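Local coordinates for periplasmic oligopeptide-binding protein (PDB 3ZS6), which probably binds oligopeptides in the periplasm and delivers them to an ABC transporter for uptake into the cell, at residues 100-103 with 104-108; 127-130 with 131-135; 143-146 with 147-151; 412-415 with 416-419. One frame throughout, in Å; residues are numbered along the deposited sequence. Where two conformers were deposited one is given.

Contact 1: residues 100-103 with 104-108; sequences KYTI and LVEFV
The Tyr101 ring meets Leu104 at its edge, where CE2 lies 3.7 Å from Leu104 CG, close to the ring plane. Over one face comes Ile103, whose CD1 stands 3.6 Å above the plane and is displaced toward the rim. The isoleucine reaches there because CG1 is turned between its own backbone N and carbonyl carbon (chi1 56°) and the chain runs straight on to CD1. Beyond this apolar cluster the chain coils in helical fashion, but its bonds are poor: Val105 N to Thr102 O and Glu106 N to Ile103 O, both weak, are each 3.2 Å. Glu106 points its CB at the preceding turn, 3.2 Å from Ile103 O, and its chain runs on extended. A water 2.7 Å from Thr102 OG1 also approaches Glu106 OE1, at a distance short enough to be doubtful. Glu106 OE2 forms a salt bridge with Arg421, which ties the coil to the loop after helix 414-417. Tyr101 OH is hydrogen-bonded to Asp409 and, weakly, to the backbone of the bound peptide. Just ahead of a helix-like turn, Tyr101 thus places its hydroxyl, with Leu104 and Ile103 packed on its ring, at the peptide-binding site of this family 5 protein.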
ATOM      1  N   LYS A 100       0.377  13.000   2.949  1.00 15.17           N
ATOM      2  CA  LYS A 100       1.099  12.363   1.852  1.00 20.78           C
ATOM      3  C   LYS A 100       0.203  11.408   1.066  1.00 18.98           C
ATOM      4  O   LYS A 100       0.667  10.729   0.149  1.00 17.29           O
ATOM      5  CB  LYS A 100       2.334  11.614   2.372  1.00 20.26           C
ATOM      6  CG  LYS A 100       3.459  12.529   2.845  1.00 19.03           C
ATOM      7  CD  LYS A 100       3.934  13.411   1.703  1.00 28.33           C
ATOM      8  CE  LYS A 100       5.268  14.088   2.023  1.00 28.55           C
ATOM      9  NZ  LYS A 100       5.763  14.895   0.859  1.00 28.05           N
ATOM     10  N   TYR A 101      -1.078  11.344   1.423  1.00 13.71           N
ATOM     11  CA  TYR A 101      -1.981  10.408   0.758  1.00 16.51           C
ATOM     12  C   TYR A 101      -3.203  11.064   0.144  1.00 13.31           C
ATOM     13  O   TYR A 101      -4.308  10.542   0.249  1.00 22.24           O
ATOM     14  CB  TYR A 101      -2.415   9.281   1.705  1.00 15.70           C
ATOM     15  CG  TYR A 101      -2.356   7.903   1.066  1.00 15.26           C
ATOM     16  CD1 TYR A 101      -1.165   7.184   1.042  1.00 11.46           C
ATOM     17  CD2 TYR A 101      -3.477   7.331   0.475  1.00 10.93           C
ATOM     18  CE1 TYR A 101      -1.092   5.936   0.465  1.00 14.74           C
ATOM     19  CE2 TYR A 101      -3.418   6.062  -0.111  1.00 11.13           C
ATOM     20  CZ  TYR A 101      -2.213   5.374  -0.105  1.00 12.62           C
ATOM     21  OH  TYR A 101      -2.106   4.126  -0.675  1.00 10.96           O
ATOM     22  N   THR A 102      -3.003  12.196  -0.522  1.00 15.27           N
ATOM     23  CA  THR A 102      -4.112  12.875  -1.190  1.00 19.30           C
ATOM     24  C   THR A 102      -4.631  12.103  -2.411  1.00 19.96           C
ATOM     25  O   THR A 102      -5.681  12.429  -2.959  1.00 16.38           O
ATOM     26  CB  THR A 102      -3.722  14.306  -1.614  1.00 20.17           C
ATOM     27  OG1 THR A 102      -2.537  14.259  -2.412  1.00 14.39           O
ATOM     28  CG2 THR A 102      -3.468  15.187  -0.385  1.00 13.85           C
ATOM     29  N   ILE A 103      -3.897  11.079  -2.836  1.00 23.22           N
ATOM     30  CA  ILE A 103      -4.268  10.338  -4.044  1.00 18.64           C
ATOM     31  C   ILE A 103      -5.691   9.769  -3.993  1.00 19.30           C
ATOM     32  O   ILE A 103      -6.391   9.762  -5.005  1.00 19.64           O
ATOM     33  CB  ILE A 103      -3.265   9.205  -4.367  1.00 16.81           C
ATOM     34  CG1 ILE A 103      -3.122   8.257  -3.171  1.00 21.08           C
ATOM     35  CG2 ILE A 103      -1.900   9.796  -4.774  1.00 19.37           C
ATOM     36  CD1 ILE A 103      -2.268   7.028  -3.443  1.00 16.97           C
ATOM     37  N   LEU A 104      -6.122   9.300  -2.824  1.00  9.10           N
ATOM     38  CA  LEU A 104      -7.446   8.684  -2.715  1.00 16.45           C
ATOM     39  C   LEU A 104      -8.600   9.675  -2.871  1.00 20.03           C
ATOM     40  O   LEU A 104      -9.650   9.327  -3.407  1.00 26.65           O
ATOM     41  CB  LEU A 104      -7.601   7.907  -1.395  1.00 18.47           C
ATOM     42  CG  LEU A 104      -6.881   6.559  -1.348  1.00 18.90           C
ATOM     43  CD1 LEU A 104      -7.203   5.808  -0.057  1.00 16.35           C
ATOM     44  CD2 LEU A 104      -7.238   5.726  -2.561  1.00 17.38           C
ATOM     45  N   VAL A 105      -8.406  10.907  -2.413  1.00 17.54           N
ATOM     46  CA  VAL A 105      -9.460  11.907  -2.521  1.00 25.12           C
ATOM     47  C   VAL A 105      -9.378  12.617  -3.871  1.00 20.63           C
ATOM     48  O   VAL A 105     -10.261  13.382  -4.251  1.00 20.05           O
ATOM     49  CB  VAL A 105      -9.392  12.925  -1.365  1.00 27.65           C
ATOM     50  CG1 VAL A 105      -8.278  13.939  -1.615  1.00 17.53           C
ATOM     51  CG2 VAL A 105     -10.739  13.618  -1.185  1.00 24.17           C
ATOM     52  N   GLU A 106      -8.321  12.325  -4.615  1.00 19.73           N
ATOM     53  CA  GLU A 106      -8.069  13.007  -5.877  1.00 26.75           C
ATOM     54  C   GLU A 106      -9.168  12.768  -6.915  1.00 24.74           C
ATOM     55  O   GLU A 106      -9.362  13.591  -7.812  1.00 24.57           O
ATOM     56  CB  GLU A 106      -6.705  12.593  -6.437  1.00 29.69           C
ATOM     57  CG  GLU A 106      -5.919  13.714  -7.082  1.00 39.49           C
ATOM     58  CD  GLU A 106      -4.506  13.285  -7.445  1.00 47.40           C
ATOM     59  OE1 GLU A 106      -3.692  13.076  -6.522  1.00 47.33           O
ATOM     60  OE2 GLU A 106      -4.213  13.147  -8.652  1.00 49.40           O
ATOM     61  N   PHE A 107      -9.890  11.655  -6.798  1.00 28.86           N
ATOM     62  CA  PHE A 107     -10.967  11.361  -7.748  1.00 37.79           C
ATOM     63  C   PHE A 107     -12.178  12.261  -7.503  1.00 36.45           C
ATOM     64  O   PHE A 107     -13.029  12.426  -8.379  1.00 37.15           O
ATOM     65  CB  PHE A 107     -11.408   9.894  -7.669  1.00 52.22           C
ATOM     66  CG  PHE A 107     -10.357   8.907  -8.096  1.00 63.51           C
ATOM     67  CD1 PHE A 107      -9.057   9.312  -8.349  1.00 72.62           C
ATOM     68  CD2 PHE A 107     -10.678   7.566  -8.248  1.00 65.97           C
ATOM     69  CE1 PHE A 107      -8.092   8.394  -8.739  1.00 75.48           C
ATOM     70  CE2 PHE A 107      -9.721   6.646  -8.640  1.00 69.79           C
ATOM     71  CZ  PHE A 107      -8.426   7.060  -8.886  1.00 73.61           C
ATOM     72  N   VAL A 108     -12.257  12.836  -6.307  1.00 27.50           N
ATOM     73  CA  VAL A 108     -13.396  13.674  -5.952  1.00 23.94           C
ATOM     74  C   VAL A 108     -13.344  15.042  -6.634  1.00 28.11           C
ATOM     75  O   VAL A 108     -12.272  15.617  -6.831  1.00 22.63           O
ATOM     76  CB  VAL A 108     -13.527  13.834  -4.431  1.00 20.71           C
ATOM     77  CG1 VAL A 108     -14.762  14.653  -4.088  1.00 16.38           C
ATOM     78  CG2 VAL A 108     -13.596  12.461  -3.770  1.00 19.65           C
TER
HETATM   79  O   HOH W   1      -1.894  13.343  -4.916  1.00 22.25           O

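Contact 2: residues 127-130 with 131-135; sequences RAID and PYTIE
Arg127 and Glu135 reach out on the same face of a beta hairpin, their side chains slanting across each other with guanidinium and carboxylate planes 60° apart. The arginine offers its edge: NE lies 3.2 Å from Glu135 OE1, which sits in the guanidinium plane, yet that oxygen is met from above its own carboxylate. NH2 adds two weak bonds. Bending at chi3 (69°) turns the guanidinium over toward the glutamate, and Ile129 CG1 lies 3.8 Å above one of its faces. Ile129 CD1 also leans on Glu135 CB, at 3.9 Å. Arg127 and Glu135 form a hydrogen-bonded antiparallel pair, after which a beta bulge shifts the register before Asp130 pairs with Thr133. At the type I turn Asp130 curls forward, its OD1 accepting from Tyr132 N and Thr133 OG1, both at 2.8 Å. The first bond makes an Asx turn inside the beta turn; the hydroxyl arrives on the syn side, somewhat out of the carboxylate plane. Two bonds on one oxygen fix the rotation of the aspartate at the corner. The salt bridge, spanning the edge strand and its inner neighbour, has one fairly straight bond, from NE, and charge attraction probably adds to it.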
ATOM      1  N   ARG A 127     -20.790  16.096  -0.172  1.00 20.63           N
ATOM      2  CA  ARG A 127     -21.855  16.892   0.435  1.00 22.29           C
ATOM      3  C   ARG A 127     -22.755  16.074   1.366  1.00 22.19           C
ATOM      4  O   ARG A 127     -23.136  14.943   1.051  1.00 17.68           O
ATOM      5  CB  ARG A 127     -22.688  17.548  -0.668  1.00 21.28           C
ATOM      6  CG  ARG A 127     -23.797  18.456  -0.183  1.00 37.60           C
ATOM      7  CD  ARG A 127     -24.369  19.274  -1.339  1.00 45.29           C
ATOM      8  NE  ARG A 127     -25.117  18.461  -2.297  1.00 48.74           N
ATOM      9  CZ  ARG A 127     -26.447  18.418  -2.363  1.00 50.68           C
ATOM     10  NH1 ARG A 127     -27.183  19.143  -1.526  1.00 46.73           N
ATOM     11  NH2 ARG A 127     -27.044  17.653  -3.269  1.00 45.54           N
ATOM     12  N   ALA A 128     -23.091  16.656   2.513  1.00 20.69           N
ATOM     13  CA  ALA A 128     -24.089  16.059   3.394  1.00 25.87           C
ATOM     14  C   ALA A 128     -25.490  16.556   3.023  1.00 29.33           C
ATOM     15  O   ALA A 128     -25.885  17.664   3.392  1.00 25.92           O
ATOM     16  CB  ALA A 128     -23.773  16.372   4.846  1.00 24.44           C
ATOM     17  N   ILE A 129     -26.233  15.742   2.279  1.00 28.75           N
ATOM     18  CA  ILE A 129     -27.611  16.090   1.923  1.00 32.41           C
ATOM     19  C   ILE A 129     -28.459  16.168   3.188  1.00 32.83           C
ATOM     20  O   ILE A 129     -29.338  17.024   3.321  1.00 30.68           O
ATOM     21  CB  ILE A 129     -28.207  15.070   0.933  1.00 31.66           C
ATOM     22  CG1 ILE A 129     -27.446  15.138  -0.392  1.00 34.54           C
ATOM     23  CG2 ILE A 129     -29.711  15.319   0.727  1.00 34.71           C
ATOM     24  CD1 ILE A 129     -27.904  14.133  -1.418  1.00 39.64           C
ATOM     25  N   ASP A 130     -28.192  15.246   4.103  1.00 29.28           N
ATOM     26  CA  ASP A 130     -28.724  15.289   5.458  1.00 24.68           C
ATOM     27  C   ASP A 130     -27.777  14.448   6.303  1.00 25.65           C
ATOM     28  O   ASP A 130     -26.835  13.858   5.766  1.00 25.96           O
ATOM     29  CB  ASP A 130     -30.172  14.787   5.520  1.00 25.53           C
ATOM     30  CG  ASP A 130     -30.323  13.334   5.080  1.00 31.73           C
ATOM     31  OD1 ASP A 130     -29.527  12.471   5.521  1.00 33.27           O
ATOM     32  OD2 ASP A 130     -31.257  13.054   4.296  1.00 32.66           O
ATOM     33  N   PRO A 131     -28.002  14.396   7.621  1.00 26.92           N
ATOM     34  CA  PRO A 131     -27.019  13.746   8.502  1.00 29.52           C
ATOM     35  C   PRO A 131     -26.711  12.287   8.142  1.00 29.41           C
ATOM     36  O   PRO A 131     -25.693  11.760   8.602  1.00 21.44           O
ATOM     37  CB  PRO A 131     -27.684  13.818   9.881  1.00 29.88           C
ATOM     38  CG  PRO A 131     -28.648  14.961   9.780  1.00 32.32           C
ATOM     39  CD  PRO A 131     -29.146  14.940   8.368  1.00 29.95           C
ATOM     40  N   TYR A 132     -27.564  11.647   7.343  1.00 24.50           N
ATOM     41  CA  TYR A 132     -27.386  10.230   7.039  1.00 20.14           C
ATOM     42  C   TYR A 132     -27.315   9.955   5.547  1.00 21.07           C
ATOM     43  O   TYR A 132     -27.476   8.814   5.105  1.00 20.41           O
ATOM     44  CB  TYR A 132     -28.509   9.406   7.671  1.00 22.82           C
ATOM     45  CG  TYR A 132     -28.607   9.583   9.170  1.00 27.83           C
ATOM     46  CD1 TYR A 132     -27.557   9.213  10.000  1.00 31.25           C
ATOM     47  CD2 TYR A 132     -29.748  10.119   9.752  1.00 34.99           C
ATOM     48  CE1 TYR A 132     -27.639   9.375  11.370  1.00 37.31           C
ATOM     49  CE2 TYR A 132     -29.843  10.286  11.122  1.00 39.45           C
ATOM     50  CZ  TYR A 132     -28.786   9.912  11.926  1.00 43.73           C
ATOM     51  OH  TYR A 132     -28.878  10.074  13.290  1.00 50.24           O
ATOM     52  N   THR A 133     -27.078  11.003   4.770  1.00 18.79           N
ATOM     53  CA  THR A 133     -27.024  10.868   3.323  1.00 22.45           C
ATOM     54  C   THR A 133     -25.830  11.639   2.770  1.00 23.92           C
ATOM     55  O   THR A 133     -25.746  12.861   2.925  1.00 23.52           O
ATOM     56  CB  THR A 133     -28.311  11.398   2.655  1.00 25.65           C
ATOM     57  OG1 THR A 133     -29.465  10.824   3.289  1.00 24.16           O
ATOM     58  CG2 THR A 133     -28.314  11.050   1.176  1.00 28.61           C
ATOM     59  N   ILE A 134     -24.909  10.921   2.133  1.00 20.05           N
ATOM     60  CA  ILE A 134     -23.730  11.546   1.535  1.00 18.31           C
ATOM     61  C   ILE A 134     -23.763  11.515   0.010  1.00 21.59           C
ATOM     62  O   ILE A 134     -24.055  10.488  -0.597  1.00 26.48           O
ATOM     63  CB  ILE A 134     -22.438  10.878   2.011  1.00 22.71           C
ATOM     64  CG1 ILE A 134     -22.184  11.222   3.477  1.00 22.79           C
ATOM     65  CG2 ILE A 134     -21.255  11.312   1.129  1.00 22.36           C
ATOM     66  CD1 ILE A 134     -21.048  10.446   4.098  1.00 25.18           C
ATOM     67  N   GLU A 135     -23.459  12.652  -0.604  1.00 23.57           N
ATOM     68  CA  GLU A 135     -23.312  12.719  -2.050  1.00 22.05           C
ATOM     69  C   GLU A 135     -21.850  12.994  -2.414  1.00 24.36           C
ATOM     70  O   GLU A 135     -21.260  13.963  -1.943  1.00 22.98           O
ATOM     71  CB  GLU A 135     -24.210  13.812  -2.632  1.00 21.65           C
ATOM     72  CG  GLU A 135     -24.042  13.998  -4.130  1.00 33.63           C
ATOM     73  CD  GLU A 135     -24.707  15.259  -4.640  1.00 38.99           C
ATOM     74  OE1 GLU A 135     -24.128  16.349  -4.462  1.00 42.76           O
ATOM     75  OE2 GLU A 135     -25.812  15.159  -5.214  1.00 41.69           O
TER

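Contact 3: residues 143-146 with 147-151; sequences SYFP and ELTAM
One short, weakly bonded helical turn, 145-148, carries this contact: Glu147 N bonds to Tyr144 O at 2.9 Å, Leu148 N reaches Phe145 O only weakly, and a type I turn from Leu148 to Met151 follows. Tyr144 turns its ring edge to Leu148, whose CD1 lies near the ring plane, 3.7 Å from Tyr144 CD1, the two side chains slanting past one another. Phe145 instead meets Thr149 at about a right angle, with CE2 3.7 Å from the methyl CG2. Its CG stands opposite the backbone N (chi1 -174°), which carries the ring forward toward Thr149. The hydroxyl of Thr149 lies between its own N and carbonyl carbon (chi1 74°), and from there OG1 donates to Pro146 O at 2.7 Å, within 16° of the carbonyl plane. That oxygen also receives a weak bond from Thr149 N, so the threonine side chain supplements a poor backbone bond where the turn runs out. Glu147 OE2 rests 3.5 Å from Tyr144 CB, while OE1 accepts from the backbone N of Asn411. Phe145 packs on Trp64 and Phe66 of strand 63-68, Pro146 on Trp56 of strand 48-60, and Thr149 on Ala40 of strand 40-42; the Tyr410 ring meets that of Tyr144, placing the turn between the five-stranded antiparallel sheet and the loop after strand 401-407.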
ATOM      1  N   SER A 143     -16.261   3.466 -11.647  1.00 25.46           N
ATOM      2  CA  SER A 143     -17.268   2.429 -11.438  1.00 25.09           C
ATOM      3  C   SER A 143     -17.078   1.693 -10.112  1.00 25.67           C
ATOM      4  O   SER A 143     -18.002   1.061  -9.611  1.00 19.97           O
ATOM      5  CB  SER A 143     -17.253   1.430 -12.598  1.00 23.55           C
ATOM      6  OG  SER A 143     -16.047   0.682 -12.602  1.00 26.02           O
ATOM      7  N   TYR A 144     -15.872   1.776  -9.560  1.00 20.00           N
ATOM      8  CA  TYR A 144     -15.505   1.020  -8.374  1.00 17.89           C
ATOM      9  C   TYR A 144     -15.290   1.938  -7.167  1.00 17.90           C
ATOM     10  O   TYR A 144     -14.667   1.548  -6.175  1.00 16.42           O
ATOM     11  CB  TYR A 144     -14.227   0.226  -8.648  1.00 19.51           C
ATOM     12  CG  TYR A 144     -13.116   1.063  -9.264  1.00 19.65           C
ATOM     13  CD1 TYR A 144     -12.238   1.785  -8.464  1.00 18.68           C
ATOM     14  CD2 TYR A 144     -12.958   1.134 -10.647  1.00 18.51           C
ATOM     15  CE1 TYR A 144     -11.226   2.551  -9.019  1.00 14.50           C
ATOM     16  CE2 TYR A 144     -11.956   1.895 -11.218  1.00 23.36           C
ATOM     17  CZ  TYR A 144     -11.090   2.601 -10.402  1.00 25.03           C
ATOM     18  OH  TYR A 144     -10.092   3.360 -10.970  1.00 25.81           O
ATOM     19  N   PHE A 145     -15.813   3.156  -7.246  1.00 20.50           N
ATOM     20  CA  PHE A 145     -15.520   4.140  -6.217  1.00 17.19           C
ATOM     21  C   PHE A 145     -15.695   3.632  -4.782  1.00 19.09           C
ATOM     22  O   PHE A 145     -14.918   3.992  -3.900  1.00 17.48           O
ATOM     23  CB  PHE A 145     -16.291   5.451  -6.425  1.00 21.18           C
ATOM     24  CG  PHE A 145     -15.881   6.526  -5.461  1.00 22.13           C
ATOM     25  CD1 PHE A 145     -14.620   7.105  -5.553  1.00 17.26           C
ATOM     26  CD2 PHE A 145     -16.722   6.917  -4.427  1.00 20.56           C
ATOM     27  CE1 PHE A 145     -14.212   8.079  -4.649  1.00 15.49           C
ATOM     28  CE2 PHE A 145     -16.324   7.891  -3.519  1.00 24.56           C
ATOM     29  CZ  PHE A 145     -15.055   8.472  -3.628  1.00 19.20           C
ATOM     30  N   PRO A 146     -16.713   2.794  -4.532  1.00 16.71           N
ATOM     31  CA  PRO A 146     -16.869   2.373  -3.135  1.00 11.19           C
ATOM     32  C   PRO A 146     -15.652   1.632  -2.557  1.00 17.10           C
ATOM     33  O   PRO A 146     -15.431   1.726  -1.350  1.00 14.28           O
ATOM     34  CB  PRO A 146     -18.118   1.476  -3.175  1.00 22.47           C
ATOM     35  CG  PRO A 146     -18.919   2.022  -4.334  1.00 21.49           C
ATOM     36  CD  PRO A 146     -17.873   2.420  -5.365  1.00 18.74           C
ATOM     37  N   GLU A 147     -14.882   0.928  -3.387  1.00 20.82           N
ATOM     38  CA  GLU A 147     -13.658   0.265  -2.921  1.00 20.49           C
ATOM     39  C   GLU A 147     -12.695   1.229  -2.241  1.00 17.60           C
ATOM     40  O   GLU A 147     -12.067   0.885  -1.234  1.00 13.48           O
ATOM     41  CB  GLU A 147     -12.922  -0.421  -4.079  1.00 21.38           C
ATOM     42  CG  GLU A 147     -13.482  -1.765  -4.473  1.00 21.73           C
ATOM     43  CD  GLU A 147     -12.669  -2.436  -5.569  1.00 24.80           C
ATOM     44  OE1 GLU A 147     -11.550  -2.924  -5.284  1.00 18.81           O
ATOM     45  OE2 GLU A 147     -13.161  -2.488  -6.712  1.00 22.62           O
ATOM     46  N   LEU A 148     -12.559   2.426  -2.810  1.00 14.82           N
ATOM     47  CA  LEU A 148     -11.637   3.420  -2.277  1.00 17.38           C
ATOM     48  C   LEU A 148     -12.013   3.851  -0.862  1.00 16.26           C
ATOM     49  O   LEU A 148     -11.137   4.078  -0.024  1.00 15.82           O
ATOM     50  CB  LEU A 148     -11.556   4.651  -3.196  1.00 16.08           C
ATOM     51  CG  LEU A 148     -10.642   4.532  -4.427  1.00 18.21           C
ATOM     52  CD1 LEU A 148     -11.188   3.519  -5.421  1.00 18.73           C
ATOM     53  CD2 LEU A 148     -10.450   5.890  -5.097  1.00 22.96           C
ATOM     54  N   THR A 149     -13.317   3.974  -0.610  1.00 12.56           N
ATOM     55  CA  THR A 149     -13.822   4.465   0.669  1.00  8.78           C
ATOM     56  C   THR A 149     -13.585   3.463   1.801  1.00 11.56           C
ATOM     57  O   THR A 149     -13.809   3.778   2.968  1.00 15.14           O
ATOM     58  CB  THR A 149     -15.345   4.781   0.596  1.00 12.53           C
ATOM     59  OG1 THR A 149     -16.090   3.555   0.584  1.00 14.25           O
ATOM     60  CG2 THR A 149     -15.671   5.578  -0.659  1.00 15.27           C
ATOM     61  N   ALA A 150     -13.136   2.257   1.463  1.00 14.72           N
ATOM     62  CA  ALA A 150     -12.821   1.256   2.483  1.00 13.87           C
ATOM     63  C   ALA A 150     -11.398   1.391   3.048  1.00 15.33           C
ATOM     64  O   ALA A 150     -11.035   0.694   3.994  1.00 13.22           O
ATOM     65  CB  ALA A 150     -13.056  -0.164   1.943  1.00 11.83           C
ATOM     66  N   MET A 151     -10.589   2.286   2.487  1.00 11.65           N
ATOM     67  CA  MET A 151      -9.205   2.477   2.932  0.67 10.80           C
ATOM     68  C   MET A 151      -9.095   3.485   4.082  1.00 11.14           C
ATOM     69  O   MET A 151      -9.948   4.356   4.235  1.00 16.06           O
ATOM     70  CB  MET A 151      -8.330   2.928   1.754  0.67  9.50           C
ATOM     71  CG  MET A 151      -8.045   1.833   0.719  0.67 12.39           C
ATOM     72  SD  MET A 151      -7.211   0.373   1.418  0.67 19.78           S
ATOM     73  CE  MET A 151      -8.590  -0.710   1.734  0.67  6.61           C
TER

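Contact 4: residues 412-415 with 416-419; sequences DAMT and FFDL
Phe416 lies alongside Thr415, the two side chains pointing the same way, and its CD2 is 3.6 Å from the Thr415 methyl CG2. The threonine sends OG1 away from the backbone N (chi1 -178°), which leaves the methyl for the ring and the hydroxyl for polar partners. Phe417 meets Met414 obliquely in a loose Met-aromatic contact: SD is 5.2 Å from the ring centroid, 54° off the normal. Phe416 and Phe417 both lie near Ala413 O, which accepts from Phe416 N at 3.0 Å and, weakly, from Phe417 N. Ahead of the turn, Asp412 OD2 takes a capping bond from Met414 N at 3.1 Å, approached from above the carboxylate plane, and a salt bridge from Arg452. Farther on, Asp418 N makes only weak bonds to Met414 O and Thr415 O, and two waters link its carboxylate back: one joins Met414 O to Asp418 OD1, another accepts a hydrogen bond from Thr415 OG1 and donates to Asp418 OD2. Thr415 OG1 is also bonded to Asp409 N and Trp406 NE1, and Asp418 OD1 to Arg421. Buried carboxylates thus stand at the start and near the end of a short, weakly bonded helix, each matched by an arginine, a pairing that would probably favour their ionised forms.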
ATOM      1  N   ASP A 412      -7.902  -2.217  -9.341  1.00 18.53           N
ATOM      2  CA  ASP A 412      -7.899  -1.606 -10.656  1.00 16.60           C
ATOM      3  C   ASP A 412      -6.529  -1.009 -10.933  1.00 22.13           C
ATOM      4  O   ASP A 412      -5.841  -0.550 -10.015  1.00 17.25           O
ATOM      5  CB  ASP A 412      -8.976  -0.532 -10.781  1.00 19.45           C
ATOM      6  CG  ASP A 412      -8.994   0.100 -12.161  1.00 27.25           C
ATOM      7  OD1 ASP A 412      -9.464  -0.568 -13.106  1.00 26.61           O
ATOM      8  OD2 ASP A 412      -8.521   1.253 -12.307  1.00 26.26           O
ATOM      9  N   ALA A 413      -6.136  -1.013 -12.201  1.00 16.92           N
ATOM     10  CA  ALA A 413      -4.799  -0.566 -12.583  1.00 22.16           C
ATOM     11  C   ALA A 413      -4.481   0.850 -12.101  1.00 19.89           C
ATOM     12  O   ALA A 413      -3.312   1.203 -11.940  1.00 19.75           O
ATOM     13  CB  ALA A 413      -4.612  -0.672 -14.102  1.00 21.76           C
ATOM     14  N   MET A 414      -5.515   1.659 -11.876  1.00 16.38           N
ATOM     15  CA  MET A 414      -5.314   3.049 -11.469  1.00 14.97           C
ATOM     16  C   MET A 414      -4.484   3.183 -10.184  1.00 14.18           C
ATOM     17  O   MET A 414      -3.773   4.164 -10.007  1.00 13.69           O
ATOM     18  CB  MET A 414      -6.654   3.784 -11.306  1.00 16.82           C
ATOM     19  CG  MET A 414      -7.282   4.268 -12.624  1.00 25.32           C
ATOM     20  SD  MET A 414      -6.190   5.283 -13.661  1.00 22.90           S
ATOM     21  CE  MET A 414      -6.093   6.796 -12.723  1.00 13.36           C
ATOM     22  N   THR A 415      -4.583   2.213  -9.282  1.00 11.90           N
ATOM     23  CA  THR A 415      -3.844   2.315  -8.023  1.00 14.96           C
ATOM     24  C   THR A 415      -2.330   2.333  -8.265  1.00 17.32           C
ATOM     25  O   THR A 415      -1.581   2.976  -7.525  1.00 18.41           O
ATOM     26  CB  THR A 415      -4.219   1.205  -7.020  1.00 13.13           C
ATOM     27  OG1 THR A 415      -3.501   1.402  -5.796  1.00 12.45           O
ATOM     28  CG2 THR A 415      -3.904  -0.182  -7.577  1.00 10.61           C
ATOM     29  N   PHE A 416      -1.882   1.647  -9.311  1.00 15.95           N
ATOM     30  CA  PHE A 416      -0.453   1.597  -9.609  1.00 14.01           C
ATOM     31  C   PHE A 416      -0.003   2.855 -10.358  1.00 14.85           C
ATOM     32  O   PHE A 416       1.147   3.301 -10.228  1.00 12.59           O
ATOM     33  CB  PHE A 416      -0.103   0.310 -10.363  1.00 12.09           C
ATOM     34  CG  PHE A 416      -0.193  -0.927  -9.509  1.00 12.81           C
ATOM     35  CD1 PHE A 416       0.816  -1.235  -8.602  1.00 11.44           C
ATOM     36  CD2 PHE A 416      -1.301  -1.757  -9.577  1.00 16.82           C
ATOM     37  CE1 PHE A 416       0.738  -2.367  -7.802  1.00 13.35           C
ATOM     38  CE2 PHE A 416      -1.393  -2.887  -8.772  1.00 12.07           C
ATOM     39  CZ  PHE A 416      -0.376  -3.189  -7.882  1.00 14.75           C
ATOM     40  N   PHE A 417      -0.916   3.448 -11.124  1.00 13.30           N
ATOM     41  CA  PHE A 417      -0.622   4.727 -11.761  1.00 17.50           C
ATOM     42  C   PHE A 417      -0.348   5.846 -10.740  1.00 13.20           C
ATOM     43  O   PHE A 417       0.291   6.840 -11.074  1.00 19.29           O
ATOM     44  CB  PHE A 417      -1.720   5.133 -12.762  1.00 18.09           C
ATOM     45  CG  PHE A 417      -1.589   4.463 -14.124  1.00 19.58           C
ATOM     46  CD1 PHE A 417      -0.567   4.819 -14.995  1.00 16.54           C
ATOM     47  CD2 PHE A 417      -2.509   3.499 -14.537  1.00 16.73           C
ATOM     48  CE1 PHE A 417      -0.445   4.207 -16.250  1.00 14.20           C
ATOM     49  CE2 PHE A 417      -2.403   2.888 -15.785  1.00 19.93           C
ATOM     50  CZ  PHE A 417      -1.361   3.238 -16.644  1.00 14.89           C
ATOM     51  N   ASP A 418      -0.814   5.683  -9.503  1.00 10.31           N
ATOM     52  CA  ASP A 418      -0.497   6.648  -8.445  1.00 16.69           C
ATOM     53  C   ASP A 418       1.011   6.761  -8.202  1.00 15.09           C
ATOM     54  O   ASP A 418       1.478   7.721  -7.587  1.00 16.06           O
ATOM     55  CB  ASP A 418      -1.207   6.295  -7.130  1.00 19.60           C
ATOM     56  CG  ASP A 418      -2.672   6.706  -7.122  1.00 22.08           C
ATOM     57  OD1 ASP A 418      -3.029   7.652  -7.857  1.00 18.51           O
ATOM     58  OD2 ASP A 418      -3.465   6.096  -6.373  1.00 20.66           O
ATOM     59  N   LEU A 419       1.771   5.783  -8.680  1.00 10.15           N
ATOM     60  CA  LEU A 419       3.230   5.798  -8.506  1.00 12.37           C
ATOM     61  C   LEU A 419       3.974   6.608  -9.564  1.00 15.33           C
ATOM     62  O   LEU A 419       5.138   6.969  -9.369  1.00 10.88           O
ATOM     63  CB  LEU A 419       3.784   4.374  -8.535  1.00 12.04           C
ATOM     64  CG  LEU A 419       3.260   3.418  -7.470  1.00 18.92           C
ATOM     65  CD1 LEU A 419       3.830   2.020  -7.701  1.00 14.83           C
ATOM     66  CD2 LEU A 419       3.594   3.941  -6.066  1.00 13.10           C
TER
HETATM   67  O   HOH W   2      -4.148   6.823 -10.121  1.00 27.27           O
HETATM   68  O   HOH W   3      -4.140   3.835  -4.850  1.00 16.40           O

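Overall arrangement
The four contacts follow one another along the chain without nesting or crossing, each a local turn. Contact 1 folds part of the loop between helices 82-93 and 111-115; contact 2 closes the hairpin of strands 126-128 and 133-137, at the margin of the five-stranded sheet; contact 3 comes shortly after it. Contact 4 arrives much later, beyond strand 401-407. In space, contacts 1, 3 and 4 touch pairwise, bringing that loop and helix 145-148 against the turn after strand 401-407: Phe107 and Leu104 pack on Leu148 and Met151, Ile103 meets Asp418, and Tyr144 OH lies 2.9 Å from Asp412 OD2. Arg421 pairs with both Glu106 and Asp418. Contact 2 stands apart.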